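Local coordinates for putative dienelactone hydrolase (Klebsiella pneumoniae subsp. pneumoniae MGH 78578, PDB 3F67), which probably hydrolyses ester or lactone bonds, as an alpha/beta-hydrolase-fold enzyme of the dienelactone hydrolase family whose exact substrate is not established, at residues N75-D79 with I80-F84; K90-D93 with A94-L97; F214-D217 with Y218-S221. All coordinates share one frame; numbering follows the deposited sequence. Where two conformers were deposited one is given.

Contact 1 (N75-D79 with I80-F84); sequences NEYHD and IPTLF
Asp79 N-caps helix 80-88, bonding to Thr82, at the surface of the protein, where the loop that follows strand 61-65 turns into the helix, and Tyr77 lies back against the first turn of that helix. The carboxylate of Asp79 reaches over the helix start, and its OD2 accepts two bonds from one residue. The hydroxyl OG1 of Thr82 comes in on the syn lone pair of Asp79 OD2 at 2.8 Å, whereas the backbone N of Thr82, 2.9 Å from Asp79 OD2, approaches from above the carboxylate plane, 45° out of it. The chi1 of 69° sets CG of Asp79 between its own backbone N and carbonyl carbon, which swings the acid toward the helix it caps. Just behind, Leu83 N donates to Asp79 O at 3.1 Å in a nearly straight bond, the first backbone bond of the helix.

This is the classic Asp N-cap of an alpha-helix, here with a threonine three residues on whose hydroxyl adds to the capping bond. Pro81, which has no N-H to offer, occupies a place in the first turn, and its CD lies 3.4 Å from Asp79 OD2.

Tyr77 supplies the apolar half. CA of Leu83 sits over one face of its ring, 4.2 Å from the centroid, in a CH-pi contact, and Leu83 CD1 reaches Tyr77 CD2 at 3.8 Å. At the ring edge CG2 of Thr82 approaches CD1 of Tyr77 to 3.7 Å. Further along the same helix Glu86 and Leu87 touch the Tyr77 side chain, while Leu83 also packs on Ile41 and Pro74.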
# COMPACT_ATOMS: atom_id res chain seq x y z
N ASN A 75 14.17 3.38 11.55
CA ASN A 75 14.45 3.40 12.99
C ASN A 75 15.64 4.22 13.44
O ASN A 75 15.77 4.54 14.64
CB ASN A 75 14.54 1.97 13.52
CG ASN A 75 13.22 1.23 13.38
OD1 ASN A 75 12.14 1.78 13.65
ND2 ASN A 75 13.29 -0.02 12.95
N GLU A 76 16.51 4.61 12.50
CA GLU A 76 17.59 5.54 12.81
C GLU A 76 17.21 7.02 12.83
O GLU A 76 18.05 7.87 13.05
CB GLU A 76 18.77 5.31 11.85
CG GLU A 76 19.37 3.94 12.06
CD GLU A 76 20.71 3.77 11.42
OE1 GLU A 76 21.04 4.50 10.44
OE2 GLU A 76 21.46 2.92 11.92
N TYR A 77 15.92 7.32 12.65
CA TYR A 77 15.46 8.71 12.69
C TYR A 77 14.46 8.88 13.81
O TYR A 77 13.70 7.95 14.09
CB TYR A 77 14.81 9.07 11.34
CG TYR A 77 15.85 9.04 10.27
CD1 TYR A 77 16.72 10.13 10.08
CD2 TYR A 77 16.06 7.89 9.51
CE1 TYR A 77 17.73 10.09 9.11
CE2 TYR A 77 17.08 7.83 8.56
CZ TYR A 77 17.90 8.92 8.37
OH TYR A 77 18.89 8.87 7.42
N HIS A 78 14.46 10.06 14.43
CA HIS A 78 13.53 10.29 15.54
C HIS A 78 12.69 11.54 15.35
O HIS A 78 12.01 12.00 16.27
CB HIS A 78 14.28 10.36 16.86
CG HIS A 78 15.17 9.19 17.09
ND1 HIS A 78 14.69 7.91 17.28
CD2 HIS A 78 16.52 9.10 17.18
CE1 HIS A 78 15.71 7.09 17.50
NE2 HIS A 78 16.83 7.79 17.43
N ASP A 79 12.73 12.11 14.14
CA ASP A 79 11.80 13.16 13.80
C ASP A 79 11.40 12.99 12.34
O ASP A 79 12.23 12.60 11.49
CB ASP A 79 12.37 14.55 14.08
CG ASP A 79 13.50 14.91 13.16
OD1 ASP A 79 14.66 14.51 13.45
OD2 ASP A 79 13.23 15.61 12.14
N ILE A 80 10.13 13.27 12.07
CA ILE A 80 9.57 13.01 10.74
C ILE A 80 10.30 13.84 9.66
O ILE A 80 10.62 13.32 8.59
CB ILE A 80 8.03 13.14 10.75
CG1 ILE A 80 7.41 11.93 11.49
CG2 ILE A 80 7.48 13.12 9.31
CD1 ILE A 80 5.93 11.99 11.81
N PRO A 81 10.54 15.13 9.91
CA PRO A 81 11.20 15.88 8.84
C PRO A 81 12.56 15.32 8.40
O PRO A 81 12.86 15.32 7.20
CB PRO A 81 11.38 17.27 9.47
CG PRO A 81 10.17 17.39 10.35
CD PRO A 81 10.07 16.02 10.99
N THR A 82 13.39 14.89 9.35
CA THR A 82 14.71 14.34 9.01
C THR A 82 14.56 12.99 8.29
O THR A 82 15.30 12.68 7.36
CB THR A 82 15.58 14.22 10.25
OG1 THR A 82 15.68 15.52 10.85
CG2 THR A 82 17.02 13.83 9.90
N LEU A 83 13.62 12.18 8.76
CA LEU A 83 13.32 10.91 8.11
C LEU A 83 12.93 11.16 6.64
O LEU A 83 13.44 10.49 5.73
CB LEU A 83 12.19 10.17 8.83
CG LEU A 83 11.56 8.92 8.19
CD1 LEU A 83 12.66 7.87 7.89
CD2 LEU A 83 10.45 8.35 9.10
N PHE A 84 12.04 12.12 6.43
CA PHE A 84 11.63 12.46 5.06
C PHE A 84 12.80 12.92 4.20
O PHE A 84 13.04 12.37 3.11
CB PHE A 84 10.56 13.55 5.08
CG PHE A 84 9.21 13.03 4.84
CD1 PHE A 84 8.20 13.16 5.78
CD2 PHE A 84 8.94 12.35 3.67
CE1 PHE A 84 6.94 12.65 5.53
CE2 PHE A 84 7.70 11.83 3.42
CZ PHE A 84 6.70 11.98 4.35

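Contact 2 (K90-D93 with A94-L97); sequences KVPD and AQVL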
# COMPACT_ATOMS: atom_id res chain seq x y z
N LYS A 90 14.97 9.87 -0.79
CA LYS A 90 16.05 9.26 -1.53
C LYS A 90 15.71 7.88 -2.09
O LYS A 90 16.55 7.24 -2.74
CB LYS A 90 17.33 9.21 -0.63
CG LYS A 90 17.75 10.62 -0.17
CD LYS A 90 19.20 10.68 0.23
CE LYS A 90 19.57 12.06 0.78
NZ LYS A 90 19.36 13.16 -0.22
N VAL A 91 14.46 7.44 -1.90
CA VAL A 91 14.00 6.14 -2.36
C VAL A 91 13.23 6.39 -3.68
O VAL A 91 12.17 7.05 -3.64
CB VAL A 91 13.04 5.50 -1.32
CG1 VAL A 91 12.48 4.17 -1.85
CG2 VAL A 91 13.77 5.27 0.02
N PRO A 92 13.78 5.97 -4.83
CA PRO A 92 13.13 6.35 -6.10
C PRO A 92 11.85 5.54 -6.33
O PRO A 92 11.85 4.32 -6.08
CB PRO A 92 14.17 5.98 -7.19
CG PRO A 92 15.48 5.85 -6.43
CD PRO A 92 15.06 5.29 -5.06
N ASP A 93 10.81 6.20 -6.85
CA ASP A 93 9.57 5.46 -7.15
C ASP A 93 9.83 4.24 -8.07
O ASP A 93 9.24 3.15 -7.87
CB ASP A 93 8.58 6.36 -7.90
CG ASP A 93 8.02 7.50 -7.05
OD1 ASP A 93 8.07 7.50 -5.78
OD2 ASP A 93 7.45 8.39 -7.71
N ALA A 94 10.69 4.43 -9.08
CA ALA A 94 10.94 3.35 -10.08
C ALA A 94 11.48 2.09 -9.39
O ALA A 94 11.09 0.96 -9.73
CB ALA A 94 11.91 3.80 -11.13
N GLN A 95 12.37 2.30 -8.42
CA GLN A 95 12.92 1.23 -7.61
C GLN A 95 11.83 0.52 -6.83
O GLN A 95 11.81 -0.73 -6.75
CB GLN A 95 13.98 1.80 -6.64
CG GLN A 95 14.60 0.75 -5.73
CD GLN A 95 15.40 1.40 -4.61
OE1 GLN A 95 16.57 1.67 -4.77
NE2 GLN A 95 14.74 1.70 -3.50
N VAL A 96 10.93 1.30 -6.22
CA VAL A 96 9.85 0.76 -5.38
C VAL A 96 8.96 -0.13 -6.25
O VAL A 96 8.64 -1.27 -5.88
CB VAL A 96 9.00 1.87 -4.72
CG1 VAL A 96 7.77 1.25 -4.00
CG2 VAL A 96 9.82 2.68 -3.69
N LEU A 97 8.57 0.36 -7.42
CA LEU A 97 7.61 -0.41 -8.24
C LEU A 97 8.28 -1.72 -8.72
O LEU A 97 7.63 -2.78 -8.75
CB LEU A 97 7.13 0.43 -9.44
CG LEU A 97 6.44 1.76 -8.98
CD1 LEU A 97 5.99 2.49 -10.24
CD2 LEU A 97 5.24 1.53 -8.06
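The carbonyl oxygen of Asp93 receives the N-H of Leu97, with Leu97 N 2.9 Å from Asp93 O, and the CG branch carbon of Leu97 closes on the same Asp93 O. One residue back, Val96 N donates to Pro92 O at 3.2 Å. Together the two bonds open helix 93-108, with Pro92 at its N-cap position; Pro92 ends the preceding loop, and its backbone carbonyl begins the helical bonding.

Side chains of the loop meet those of the first helical turn. With chi1 at 176°, CG1 of Val91 lies opposite its own backbone N and meets CG2 of Val96 at 3.6 Å, the two side chains crossing at about a right angle. Gln95 runs extended beyond CG and brings its amide to the same methyl of Val91, NE2 of Gln95 standing 3.7 Å from Val91 CG1. The glutamine also crosses the proline side chain at a slant, with CD of Pro92 3.9 Å from Gln95 NE2. The far end of the glutamine is tied elsewhere, since OE1 accepts from Gln71.

The Asp93 carboxylate is held by Arg127 of helix 124-133 in a salt bridge, which joins the helix start to that helix, and by Ser157 in a hydrogen bond. Val96 packs on Trp124 and Ile128, also of helix 124-133. A negative charge in the first turn, near the positive end of the helix dipole, would be favoured there, and its pairing with Arg127 would probably help this buried acid remain ionised.

Contact 3 (F214-D217 with Y218-S221); sequences FNAD and YRAS
Arg219 bends along its chain at chi2 and, more sharply, at chi3 (-77°), and Tyr218 stands with CG between its own backbone N and carbonyl carbon (chi1 74°); these torsions fold the guanidinium back over Ala216 and bring it to the phenol. CB of Ala216 lies over one face of the guanidinium, 3.6 Å from Arg219 NH2 and displaced toward the rim. At the edge of that flat group, in its plane, lies CZ of Tyr218. Arg219 NH2 donates to Tyr218 OH at 2.9 Å, with the oxygen tilted 21° out of the guanidinium plane. CG of Arg219 in turn rests over a face of the Tyr218 ring.

The backbone beneath is a type I beta turn from Ala216 to Arg219, in the loop between strand 202-207 and helix 224-238. Arg219 N closes it on Ala216 O at 2.9 Å. A water bridges the turn, donating to Asp217 O at 2.9 Å and to Arg219 O at 2.8 Å. Ala216 is itself the centre of an inverse gamma turn, while on the flanks of the beta turn CA of Phe214 makes a CA-H...O contact with Ser221 O at 3.4 Å.

The strongest polar partner of Arg219 is Glu40, whose carboxylate meets NH2 in a salt bridge, and His45 stacks on the Tyr218 ring. Glu40 and the phenol oxygen together would fix the rotation of the guanidinium, and its positive charge probably also polarises the tyrosine hydroxyl.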
# COMPACT_ATOMS: atom_id res chain seq x y z
N PHE A 214 -5.75 7.37 9.89
CA PHE A 214 -6.86 7.02 10.80
C PHE A 214 -6.98 5.53 11.10
O PHE A 214 -7.73 5.13 11.99
CB PHE A 214 -8.20 7.63 10.32
CG PHE A 214 -8.72 7.05 9.02
CD1 PHE A 214 -9.38 5.79 9.01
CD2 PHE A 214 -8.62 7.77 7.83
CE1 PHE A 214 -9.90 5.29 7.80
CE2 PHE A 214 -9.14 7.26 6.61
CZ PHE A 214 -9.78 6.03 6.61
N ASN A 215 -6.29 4.70 10.33
CA ASN A 215 -6.23 3.29 10.64
C ASN A 215 -5.09 2.89 11.57
O ASN A 215 -4.98 1.72 11.95
CB ASN A 215 -6.11 2.51 9.32
CG ASN A 215 -6.40 1.04 9.48
OD1 ASN A 215 -7.49 0.65 9.95
ND2 ASN A 215 -5.43 0.19 9.11
N ALA A 216 -4.26 3.86 11.97
CA ALA A 216 -3.06 3.51 12.78
C ALA A 216 -3.45 3.39 14.25
O ALA A 216 -3.41 4.38 15.02
CB ALA A 216 -1.95 4.54 12.59
N ASP A 217 -3.86 2.19 14.62
CA ASP A 217 -4.53 1.97 15.91
C ASP A 217 -3.61 2.24 17.10
O ASP A 217 -4.10 2.39 18.21
CB ASP A 217 -5.14 0.55 15.96
CG ASP A 217 -4.16 -0.52 15.53
OD1 ASP A 217 -3.27 -0.85 16.35
OD2 ASP A 217 -4.25 -1.02 14.38
N TYR A 218 -2.30 2.31 16.86
CA TYR A 218 -1.35 2.58 17.95
C TYR A 218 -1.06 4.09 18.14
O TYR A 218 -0.30 4.49 19.05
CB TYR A 218 -0.05 1.79 17.73
CG TYR A 218 0.82 2.33 16.63
CD1 TYR A 218 1.91 3.19 16.92
CD2 TYR A 218 0.57 2.01 15.29
CE1 TYR A 218 2.72 3.70 15.88
CE2 TYR A 218 1.37 2.49 14.26
CZ TYR A 218 2.45 3.32 14.56
OH TYR A 218 3.25 3.80 13.56
N ARG A 219 -1.65 4.94 17.29
CA ARG A 219 -1.30 6.37 17.26
C ARG A 219 -2.54 7.17 17.58
O ARG A 219 -3.66 6.69 17.42
CB ARG A 219 -0.79 6.83 15.88
CG ARG A 219 0.36 6.08 15.30
CD ARG A 219 1.37 6.96 14.56
NE ARG A 219 1.00 7.43 13.20
CZ ARG A 219 1.08 6.72 12.06
NH1 ARG A 219 0.73 7.30 10.92
NH2 ARG A 219 1.46 5.43 12.01
N ALA A 220 -2.33 8.43 17.98
CA ALA A 220 -3.45 9.31 18.35
C ALA A 220 -4.38 9.67 17.19
O ALA A 220 -5.51 10.07 17.44
CB ALA A 220 -2.94 10.56 19.02
N SER A 221 -3.90 9.55 15.95
CA SER A 221 -4.70 9.80 14.75
C SER A 221 -5.77 8.72 14.46
O SER A 221 -6.63 8.92 13.59
CB SER A 221 -3.76 9.87 13.53
OG SER A 221 -3.06 8.65 13.39
O HOH W 1 -4.88 4.97 19.32

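How the contacts relate
Contacts 1 and 2 belong to consecutive helices, 80-88 and 93-108: each is a helix start, with an aspartate cap in the first and a proline at the N-cap position in the second. Their centres lie 18 Å apart, though their nearest atoms come within about 5 Å. Contact 3, in the loop before helix 224-238, has its centre 18 Å from that of contact 1 and 26 Å from that of contact 2, with nearest atoms about 7 Å and about 17 Å away. Contacts 2 and 3 approach a probable catalytic triad of Cys123, His212 and Asp180: Arg219 of contact 3 lies near it, and Val96 of contact 2 near the probable nucleophile elbow, neither touching.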